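Local atomic coordinates of extracellular matrix-binding protein EbhA (PDB entry 2DGJ), a protein that probably acts as a cell wall-associated adhesin that binds extracellular matrix, this piece being a rod-like string of three-helix bundles from a much longer chain. Residues H230-A235 with V239-V244; I136-A141 with N157-A162; A82-N87 with T117-A122. All coordinates share one frame; numbering follows the deposited sequence.

Contact 1 of 3, residues H230-A235 with V239-V244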
loop_
_atom_site.group_PDB
_atom_site.type_symbol
_atom_site.label_atom_id
_atom_site.label_comp_id
_atom_site.label_asym_id
_atom_site.label_seq_id
_atom_site.Cartn_x
_atom_site.Cartn_y
_atom_site.Cartn_z
ATOM N N HIS A 230 -46.007 -27.077 39.604
ATOM C CA HIS A 230 -46.529 -26.350 38.456
ATOM C C HIS A 230 -46.163 -24.874 38.595
ATOM O O HIS A 230 -45.849 -24.211 37.608
ATOM C CB HIS A 230 -48.048 -26.498 38.371
ATOM C CG HIS A 230 -48.638 -25.941 37.115
ATOM N ND1 HIS A 230 -48.331 -26.455 35.862
ATOM C CD2 HIS A 230 -49.500 -24.933 36.896
ATOM C CE1 HIS A 230 -48.984 -25.779 34.944
ATOM N NE2 HIS A 230 -49.708 -24.838 35.541
ATOM N N GLN A 231 -46.207 -24.365 39.822
ATOM C CA GLN A 231 -45.864 -22.968 40.071
ATOM C C GLN A 231 -44.393 -22.742 39.727
ATOM O O GLN A 231 -44.001 -21.658 39.293
ATOM C CB GLN A 231 -46.121 -22.603 41.534
ATOM C CG GLN A 231 -47.522 -22.942 42.022
ATOM C CD GLN A 231 -47.995 -22.019 43.129
ATOM O OE1 GLN A 231 -47.242 -21.694 44.047
ATOM N NE2 GLN A 231 -49.252 -21.596 43.050
ATOM N N VAL A 232 -43.579 -23.774 39.930
ATOM C CA VAL A 232 -42.155 -23.700 39.616
ATOM C C VAL A 232 -42.010 -23.698 38.096
ATOM O O VAL A 232 -41.178 -22.984 37.533
ATOM C CB VAL A 232 -41.397 -24.919 40.179
ATOM C CG1 VAL A 232 -39.982 -24.955 39.615
ATOM C CG2 VAL A 232 -41.368 -24.869 41.703
ATOM N N GLU A 233 -42.841 -24.507 37.448
ATOM C CA GLU A 233 -42.840 -24.638 35.999
ATOM C C GLU A 233 -43.140 -23.306 35.314
ATOM O O GLU A 233 -42.555 -22.985 34.278
ATOM C CB GLU A 233 -43.877 -25.690 35.591
ATOM C CG GLU A 233 -43.908 -26.050 34.109
ATOM C CD GLU A 233 -44.491 -24.952 33.236
ATOM O OE1 GLU A 233 -45.631 -24.510 33.504
ATOM O OE2 GLU A 233 -43.809 -24.532 32.277
ATOM N N GLN A 234 -44.043 -22.527 35.901
ATOM C CA GLN A 234 -44.431 -21.247 35.320
ATOM C C GLN A 234 -43.588 -20.054 35.762
ATOM O O GLN A 234 -43.682 -18.974 35.175
ATOM C CB GLN A 234 -45.911 -20.977 35.613
ATOM C CG GLN A 234 -46.850 -22.022 35.026
ATOM C CD GLN A 234 -48.308 -21.602 35.078
ATOM O OE1 GLN A 234 -49.107 -22.162 35.834
ATOM N NE2 GLN A 234 -48.661 -20.605 34.274
ATOM N N ALA A 235 -42.767 -20.245 36.789
ATOM C CA ALA A 235 -41.916 -19.169 37.285
ATOM C C ALA A 235 -41.025 -18.651 36.149
ATOM O O ALA A 235 -40.547 -19.430 35.318
ATOM C CB ALA A 235 -41.067 -19.669 38.441
ATOM N N VAL A 239 -35.653 -16.118 41.728
ATOM C CA VAL A 239 -36.333 -15.779 42.975
ATOM C C VAL A 239 -37.780 -16.252 42.938
ATOM O O VAL A 239 -38.347 -16.636 43.969
ATOM C CB VAL A 239 -36.308 -14.258 43.250
ATOM C CG1 VAL A 239 -34.870 -13.750 43.257
ATOM C CG2 VAL A 239 -37.126 -13.529 42.211
ATOM N N GLY A 240 -38.377 -16.226 41.750
ATOM C CA GLY A 240 -39.749 -16.667 41.614
ATOM C C GLY A 240 -39.839 -18.142 41.951
ATOM O O GLY A 240 -40.769 -18.581 42.628
ATOM N N VAL A 241 -38.858 -18.905 41.474
ATOM C CA VAL A 241 -38.797 -20.342 41.719
ATOM C C VAL A 241 -38.609 -20.615 43.207
ATOM O O VAL A 241 -39.348 -21.390 43.807
ATOM C CB VAL A 241 -37.620 -20.982 40.952
ATOM C CG1 VAL A 241 -37.402 -22.412 41.423
ATOM C CG2 VAL A 241 -37.903 -20.964 39.460
ATOM N N ASN A 242 -37.610 -19.969 43.792
ATOM C CA ASN A 242 -37.294 -20.128 45.207
ATOM C C ASN A 242 -38.415 -19.677 46.139
ATOM O O ASN A 242 -38.510 -20.141 47.276
ATOM C CB ASN A 242 -36.008 -19.366 45.522
ATOM C CG ASN A 242 -34.794 -19.986 44.861
ATOM O OD1 ASN A 242 -33.804 -19.306 44.586
ATOM N ND2 ASN A 242 -34.860 -21.292 44.614
ATOM N N GLY A 243 -39.261 -18.773 45.663
ATOM C CA GLY A 243 -40.366 -18.306 46.480
ATOM C C GLY A 243 -41.366 -19.435 46.642
ATOM O O GLY A 243 -41.951 -19.619 47.710
ATOM N N VAL A 244 -41.557 -20.191 45.567
ATOM C CA VAL A 244 -42.475 -21.323 45.565
ATOM C C VAL A 244 -41.910 -22.430 46.448
ATOM O O VAL A 244 -42.634 -23.025 47.245
ATOM C CB VAL A 244 -42.672 -21.882 44.146
ATOM C CG1 VAL A 244 -43.575 -23.115 44.181
ATOM C CG2 VAL A 244 -43.261 -20.806 43.250
#

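Contact 2 of 3, residues I136-A141 with N157-A162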
loop_
_atom_site.group_PDB
_atom_site.type_symbol
_atom_site.label_atom_id
_atom_site.label_comp_id
_atom_site.label_asym_id
_atom_site.label_seq_id
_atom_site.Cartn_x
_atom_site.Cartn_y
_atom_site.Cartn_z
ATOM N N ILE A 136 -22.169 -3.134 21.897
ATOM C CA ILE A 136 -22.971 -2.642 23.013
ATOM C C ILE A 136 -24.250 -1.908 22.607
ATOM O O ILE A 136 -24.825 -1.177 23.410
ATOM C CB ILE A 136 -22.150 -1.695 23.928
ATOM C CG1 ILE A 136 -21.904 -0.362 23.218
ATOM C CG2 ILE A 136 -20.819 -2.345 24.294
ATOM C CD1 ILE A 136 -21.320 0.704 24.125
ATOM N N ASN A 137 -24.697 -2.091 21.369
ATOM C CA ASN A 137 -25.919 -1.423 20.928
ATOM C C ASN A 137 -27.154 -2.051 21.555
ATOM O O ASN A 137 -28.236 -1.455 21.547
ATOM C CB ASN A 137 -26.042 -1.447 19.402
ATOM C CG ASN A 137 -25.333 -0.279 18.743
ATOM O OD1 ASN A 137 -25.027 0.730 19.385
ATOM N ND2 ASN A 137 -25.077 -0.404 17.446
ATOM N N ASP A 138 -27.002 -3.262 22.086
ATOM C CA ASP A 138 -28.114 -3.943 22.734
ATOM C C ASP A 138 -27.933 -3.907 24.248
ATOM O O ASP A 138 -28.490 -4.740 24.963
ATOM C CB ASP A 138 -28.219 -5.398 22.267
ATOM C CG ASP A 138 -26.972 -6.203 22.580
ATOM O OD1 ASP A 138 -26.047 -5.663 23.221
ATOM O OD2 ASP A 138 -26.924 -7.385 22.180
ATOM N N LYS A 139 -27.147 -2.938 24.719
ATOM C CA LYS A 139 -26.865 -2.759 26.146
ATOM C C LYS A 139 -28.109 -2.762 27.024
ATOM O O LYS A 139 -28.313 -3.667 27.831
ATOM C CB LYS A 139 -26.115 -1.442 26.379
ATOM C CG LYS A 139 -25.998 -1.073 27.846
ATOM C CD LYS A 139 -25.576 0.368 28.038
ATOM C CE LYS A 139 -25.654 0.742 29.506
ATOM N NZ LYS A 139 -25.260 2.154 29.761
ATOM N N ASP A 140 -28.935 -1.733 26.870
ATOM C CA ASP A 140 -30.152 -1.598 27.660
ATOM C C ASP A 140 -31.052 -2.837 27.666
ATOM O O ASP A 140 -31.554 -3.243 28.720
ATOM C CB ASP A 140 -30.950 -0.391 27.176
ATOM C CG ASP A 140 -30.166 0.907 27.281
ATOM O OD1 ASP A 140 -29.615 1.192 28.366
ATOM O OD2 ASP A 140 -30.110 1.644 26.273
ATOM N N ALA A 141 -31.256 -3.428 26.492
ATOM C CA ALA A 141 -32.101 -4.609 26.370
ATOM C C ALA A 141 -31.512 -5.772 27.161
ATOM O O ALA A 141 -32.219 -6.456 27.892
ATOM C CB ALA A 141 -32.256 -4.996 24.902
ATOM N N ASN A 157 -21.629 -8.191 36.943
ATOM C CA ASN A 157 -20.687 -7.108 37.203
ATOM C C ASN A 157 -19.641 -6.988 36.105
ATOM O O ASN A 157 -19.249 -5.883 35.732
ATOM C CB ASN A 157 -19.999 -7.324 38.556
ATOM C CG ASN A 157 -20.878 -6.926 39.729
ATOM O OD1 ASN A 157 -22.093 -6.767 39.584
ATOM N ND2 ASN A 157 -20.267 -6.770 40.903
ATOM N N ALA A 158 -19.195 -8.128 35.588
ATOM C CA ALA A 158 -18.188 -8.136 34.536
ATOM C C ALA A 158 -18.743 -7.486 33.277
ATOM O O ALA A 158 -18.034 -6.768 32.577
ATOM C CB ALA A 158 -17.747 -9.565 34.244
ATOM N N TYR A 159 -20.017 -7.737 32.999
ATOM C CA TYR A 159 -20.668 -7.177 31.823
ATOM C C TYR A 159 -20.857 -5.668 31.971
ATOM O O TYR A 159 -20.528 -4.903 31.067
ATOM C CB TYR A 159 -22.027 -7.845 31.597
ATOM C CG TYR A 159 -22.778 -7.276 30.409
ATOM C CD1 TYR A 159 -22.305 -7.466 29.113
ATOM C CD2 TYR A 159 -23.937 -6.523 30.586
ATOM C CE1 TYR A 159 -22.969 -6.915 28.019
ATOM C CE2 TYR A 159 -24.607 -5.971 29.503
ATOM C CZ TYR A 159 -24.117 -6.169 28.221
ATOM O OH TYR A 159 -24.777 -5.630 27.140
ATOM N N THR A 160 -21.401 -5.248 33.108
ATOM C CA THR A 160 -21.629 -3.831 33.362
ATOM C C THR A 160 -20.317 -3.059 33.257
ATOM O O THR A 160 -20.284 -1.935 32.762
ATOM C CB THR A 160 -22.227 -3.610 34.767
ATOM O OG1 THR A 160 -23.582 -4.081 34.788
ATOM C CG2 THR A 160 -22.190 -2.123 35.141
ATOM N N GLN A 161 -19.240 -3.673 33.727
ATOM C CA GLN A 161 -17.927 -3.047 33.697
ATOM C C GLN A 161 -17.472 -2.896 32.248
ATOM O O GLN A 161 -17.109 -1.798 31.810
ATOM C CB GLN A 161 -16.932 -3.903 34.480
ATOM C CG GLN A 161 -15.629 -3.190 34.829
ATOM C CD GLN A 161 -14.737 -4.026 35.737
ATOM O OE1 GLN A 161 -13.693 -3.564 36.187
ATOM N NE2 GLN A 161 -15.150 -5.263 36.009
ATOM N N ALA A 162 -17.503 -4.003 31.511
ATOM C CA ALA A 162 -17.094 -4.010 30.112
ATOM C C ALA A 162 -17.764 -2.896 29.314
ATOM O O ALA A 162 -17.092 -2.119 28.643
ATOM C CB ALA A 162 -17.417 -5.353 29.483
HETATM O O HOH W 1 -23.966 -5.663 24.767
#

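Contact 3 of 3, residues A82-N87 with T117-A122. With ACY (acetic acid), chain D.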
loop_
_atom_site.group_PDB
_atom_site.type_symbol
_atom_site.label_atom_id
_atom_site.label_comp_id
_atom_site.label_asym_id
_atom_site.label_seq_id
_atom_site.Cartn_x
_atom_site.Cartn_y
_atom_site.Cartn_z
ATOM N N ALA A 82 -4.293 15.871 1.397
ATOM C CA ALA A 82 -5.635 16.368 1.128
ATOM C C ALA A 82 -6.593 15.180 1.069
ATOM O O ALA A 82 -7.692 15.216 1.626
ATOM C CB ALA A 82 -5.644 17.140 -0.195
ATOM N N ALA A 83 -6.154 14.124 0.394
ATOM C CA ALA A 83 -6.945 12.912 0.244
ATOM C C ALA A 83 -7.221 12.284 1.608
ATOM O O ALA A 83 -8.333 11.841 1.886
ATOM C CB ALA A 83 -6.211 11.917 -0.666
ATOM N N ALA A 84 -6.205 12.264 2.463
ATOM C CA ALA A 84 -6.340 11.685 3.792
ATOM C C ALA A 84 -7.319 12.479 4.646
ATOM O O ALA A 84 -8.149 11.906 5.355
ATOM C CB ALA A 84 -4.976 11.630 4.473
ATOM N N ARG A 85 -7.227 13.801 4.577
ATOM C CA ARG A 85 -8.112 14.647 5.362
ATOM C C ARG A 85 -9.553 14.436 4.919
ATOM O O ARG A 85 -10.463 14.383 5.739
ATOM C CB ARG A 85 -7.723 16.121 5.214
ATOM C CG ARG A 85 -6.291 16.443 5.643
ATOM C CD ARG A 85 -6.119 17.934 5.928
ATOM N NE ARG A 85 -4.729 18.274 6.220
ATOM C CZ ARG A 85 -3.803 18.510 5.294
ATOM N NH1 ARG A 85 -4.108 18.447 4.003
ATOM N NH2 ARG A 85 -2.556 18.768 5.660
ATOM N N GLN A 86 -9.748 14.296 3.613
ATOM C CA GLN A 86 -11.074 14.078 3.056
ATOM C C GLN A 86 -11.631 12.766 3.587
ATOM O O GLN A 86 -12.786 12.700 4.008
ATOM C CB GLN A 86 -11.009 14.040 1.525
ATOM C CG GLN A 86 -12.331 13.716 0.847
ATOM C CD GLN A 86 -13.460 14.626 1.295
ATOM O OE1 GLN A 86 -13.305 15.847 1.365
ATOM N NE2 GLN A 86 -14.611 14.032 1.591
ATOM N N ASN A 87 -10.798 11.727 3.571
ATOM C CA ASN A 87 -11.199 10.412 4.056
ATOM C C ASN A 87 -11.451 10.435 5.561
ATOM O O ASN A 87 -12.421 9.861 6.045
ATOM C CB ASN A 87 -10.110 9.383 3.755
ATOM C CG ASN A 87 -10.498 7.983 4.192
ATOM O OD1 ASN A 87 -11.237 7.285 3.499
ATOM N ND2 ASN A 87 -10.016 7.570 5.358
ATOM N N THR A 117 -0.294 5.522 5.012
ATOM C CA THR A 117 -0.205 4.641 6.169
ATOM C C THR A 117 -1.086 5.205 7.279
ATOM O O THR A 117 -1.733 4.456 8.015
ATOM C CB THR A 117 1.252 4.526 6.672
ATOM O OG1 THR A 117 1.989 3.660 5.800
ATOM C CG2 THR A 117 1.297 3.977 8.095
ATOM N N VAL A 118 -1.104 6.530 7.394
ATOM C CA VAL A 118 -1.914 7.192 8.406
ATOM C C VAL A 118 -3.373 7.069 8.010
ATOM O O VAL A 118 -4.245 6.918 8.865
ATOM C CB VAL A 118 -1.547 8.690 8.537
ATOM C CG1 VAL A 118 -2.559 9.396 9.431
ATOM C CG2 VAL A 118 -0.152 8.835 9.123
ATOM N N LYS A 119 -3.640 7.130 6.710
ATOM C CA LYS A 119 -5.008 7.007 6.232
ATOM C C LYS A 119 -5.494 5.591 6.495
ATOM O O LYS A 119 -6.670 5.367 6.785
ATOM C CB LYS A 119 -5.092 7.316 4.733
ATOM C CG LYS A 119 -6.502 7.199 4.165
ATOM C CD LYS A 119 -6.636 7.817 2.773
ATOM C CE LYS A 119 -5.875 7.048 1.705
ATOM N NZ LYS A 119 -6.125 7.627 0.350
ATOM N N THR A 120 -4.570 4.639 6.395
ATOM C CA THR A 120 -4.885 3.235 6.613
ATOM C C THR A 120 -5.210 2.948 8.074
ATOM O O THR A 120 -6.181 2.253 8.371
ATOM C CB THR A 120 -3.717 2.323 6.171
ATOM O OG1 THR A 120 -3.582 2.370 4.743
ATOM C CG2 THR A 120 -3.968 0.890 6.613
ATOM N N ASN A 121 -4.404 3.482 8.985
ATOM C CA ASN A 121 -4.633 3.279 10.411
ATOM C C ASN A 121 -5.940 3.935 10.851
ATOM O O ASN A 121 -6.633 3.420 11.727
ATOM C CB ASN A 121 -3.477 3.850 11.237
ATOM C CG ASN A 121 -2.171 3.149 10.969
ATOM O OD1 ASN A 121 -2.143 2.073 10.364
ATOM N ND2 ASN A 121 -1.071 3.747 11.427
ATOM N N ALA A 122 -6.269 5.071 10.243
ATOM C CA ALA A 122 -7.493 5.796 10.573
ATOM C C ALA A 122 -8.736 4.965 10.257
ATOM O O ALA A 122 -9.694 4.938 11.034
ATOM C CB ALA A 122 -7.536 7.109 9.806
HETATM C C ACY D . 0.524 20.317 5.246
HETATM O O ACY D . 1.691 20.069 5.045
HETATM O OXT ACY D . -0.310 20.506 4.212
HETATM C CH3 ACY D . 0.008 20.414 6.658
#

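Contact 1 of 3, residues H230-A235 with V239-V244
V244 wedges its isopropyl group between Q231 and V232 on the facing helix. Its CG1 does most of the touching, lying 3.7 Å from Q231 CB and 3.8 Å from V232 CG2, while V244 CG2 also reaches Q231 CB, at 3.8 Å. With CG1 anti to the backbone N (chi1 177°), V244 turns that methyl outward to the two residues. V232, by contrast, sends its two methyls to different partners: CG2 to V244 and CG1, more loosely, to V241 CG1 at 4.0 Å. V241 in turn uses its second methyl for A235, where V241 CG2 and A235 CB approach to 3.6 Å.

The helical segments run almost exactly antiparallel, at 173°, with axes 8.7 Å apart. So close a spacing suits the small residues near the turn: A235 directs its methyl at the opposite backbone, 4.0 Å from G240 C, and the glycine adds no side chain there. No hydrogen bond crosses between the segments; the join is apolar, mostly methyl groups, with the Q231 CB methylene and the G240 backbone. At its margin the amide of Q231 reaches past V244, and its OE1 accepts a hydrogen bond from K247, which satisfies that oxygen beside the apolar patch.

The pair is an antiparallel helical hairpin joined by a short turn, both segments falling in a GA module. Helix 199-215 completes the bundle: V232 packs on T211, V241 on L203, K207 and A210, and the ammonium of K207 donates hydrogen bonds to the carbonyl oxygens of E233 and A235 next to the turn.

Contact 2 of 3, residues I136-A141 with N157-A162
Y159 reaches across to the turn before helix 139-144 and arrives with its hydroxyl leading. CG anti to the backbone N (chi1 178°) carries the ring away from its own helix, and the OH comes to rest 3.7 Å from K139 CA. The phenol therefore meets the backbone of K139, whose aliphatic chain starts beside the hydroxyl and then leads off, its ammonium forming a salt bridge with E167.

D138 lies obliquely to the tyrosine, its carboxylate plane turned 66° from the ring. D138 OD1 and Y159 OH stand 4.1 Å apart, too far for a direct bond, and a water joins them. The water lies in the plane of the ring, at its edge; it accepts from Y159 OH at 2.5 Å and donates to D138 OD1 at 2.6 Å. This geometry is consistent with the phenolic proton pointing at the water. The other carboxylate oxygen, OD2, pairs with K194, so the aspartate is held from two quarters.

A type I turn from I136 to K139, closed by K139 N to I136 O, leads into the helix. D138 occupies its N-cap position, yet its side chain makes no capping bond and serves the water and lysine instead.

Within this FIVAR domain the contact joins the turn to helix 153-170, and helix 180-194 closes the third side: I136 packs on V190, Y159 on K194, and A162 on A189 and V190, while Y159 also lies against T142 and L143.

Contact 3 of 3, residues A82-N87 with T117-A122
K119 lays the aliphatic part of its side chain across A84 and N87, and this is where the two helices pack closely. K119 CD rests 4.0 Å from A84 CA, over the helix backbone itself, which the small alanine leaves accessible; the two CB atoms, A84 CB and K119 CB, are 4.3 Å apart. N87 crosses the lysine at about a right angle. Its amide approaches the methylenes, with N87 ND2 3.7 Å from K119 CG, while N87 CB stands 3.9 Å from K119 CD. Meanwhile ND2 makes a weak hydrogen bond to N123, one turn further along the lysine's helix.

The helical segments run nearly parallel, 9° apart, with axes 9.7 Å from each other. Both fall in a GA module and lie in a three-helix bundle, in which the intervening helix 96-108 reverses the chain and lets its neighbours point the same way. That middle helix covers the buried flank: A84 and V118 both pack on I106, and A122 on L102.

Away from this flank the contact thins. The lysine chain bends at chi3 (68°), bringing its ammonium toward A83, where K119 NZ and A83 CB come no nearer than 4.4 Å, and no hydrogen bond links the segments. R85 points away from helix 112-135. Its guanidinium is hydrogen-bonded through NH2 to N107, and the same nitrogen makes a weak bond to OXT of an acetic acid molecule, probably from the crystallisation liquor, which K81 also binds; the molecule's orientation is doubtful, since its methyl lies as near to R85 NH2.

Overall arrangement
The three contacts follow one another along the rod, contact 3 first and contact 1 last, and none touches another. No helix is shared between contacts, and each is only partly buried: contact 1 has three buried residues among its six touching ones, contacts 2 and 3 one each. Contacts 1 and 3 both lie in GA modules but pair helices differently: contact 1 is an antiparallel hairpin of neighbours, packed by valines, whereas contact 3 sets parallel helices together through a lysine chain lying over alanine and asparagine. Contact 2, in a FIVAR domain, buries the least surface and combines a direct tyrosine-backbone approach with a water-mediated polar link.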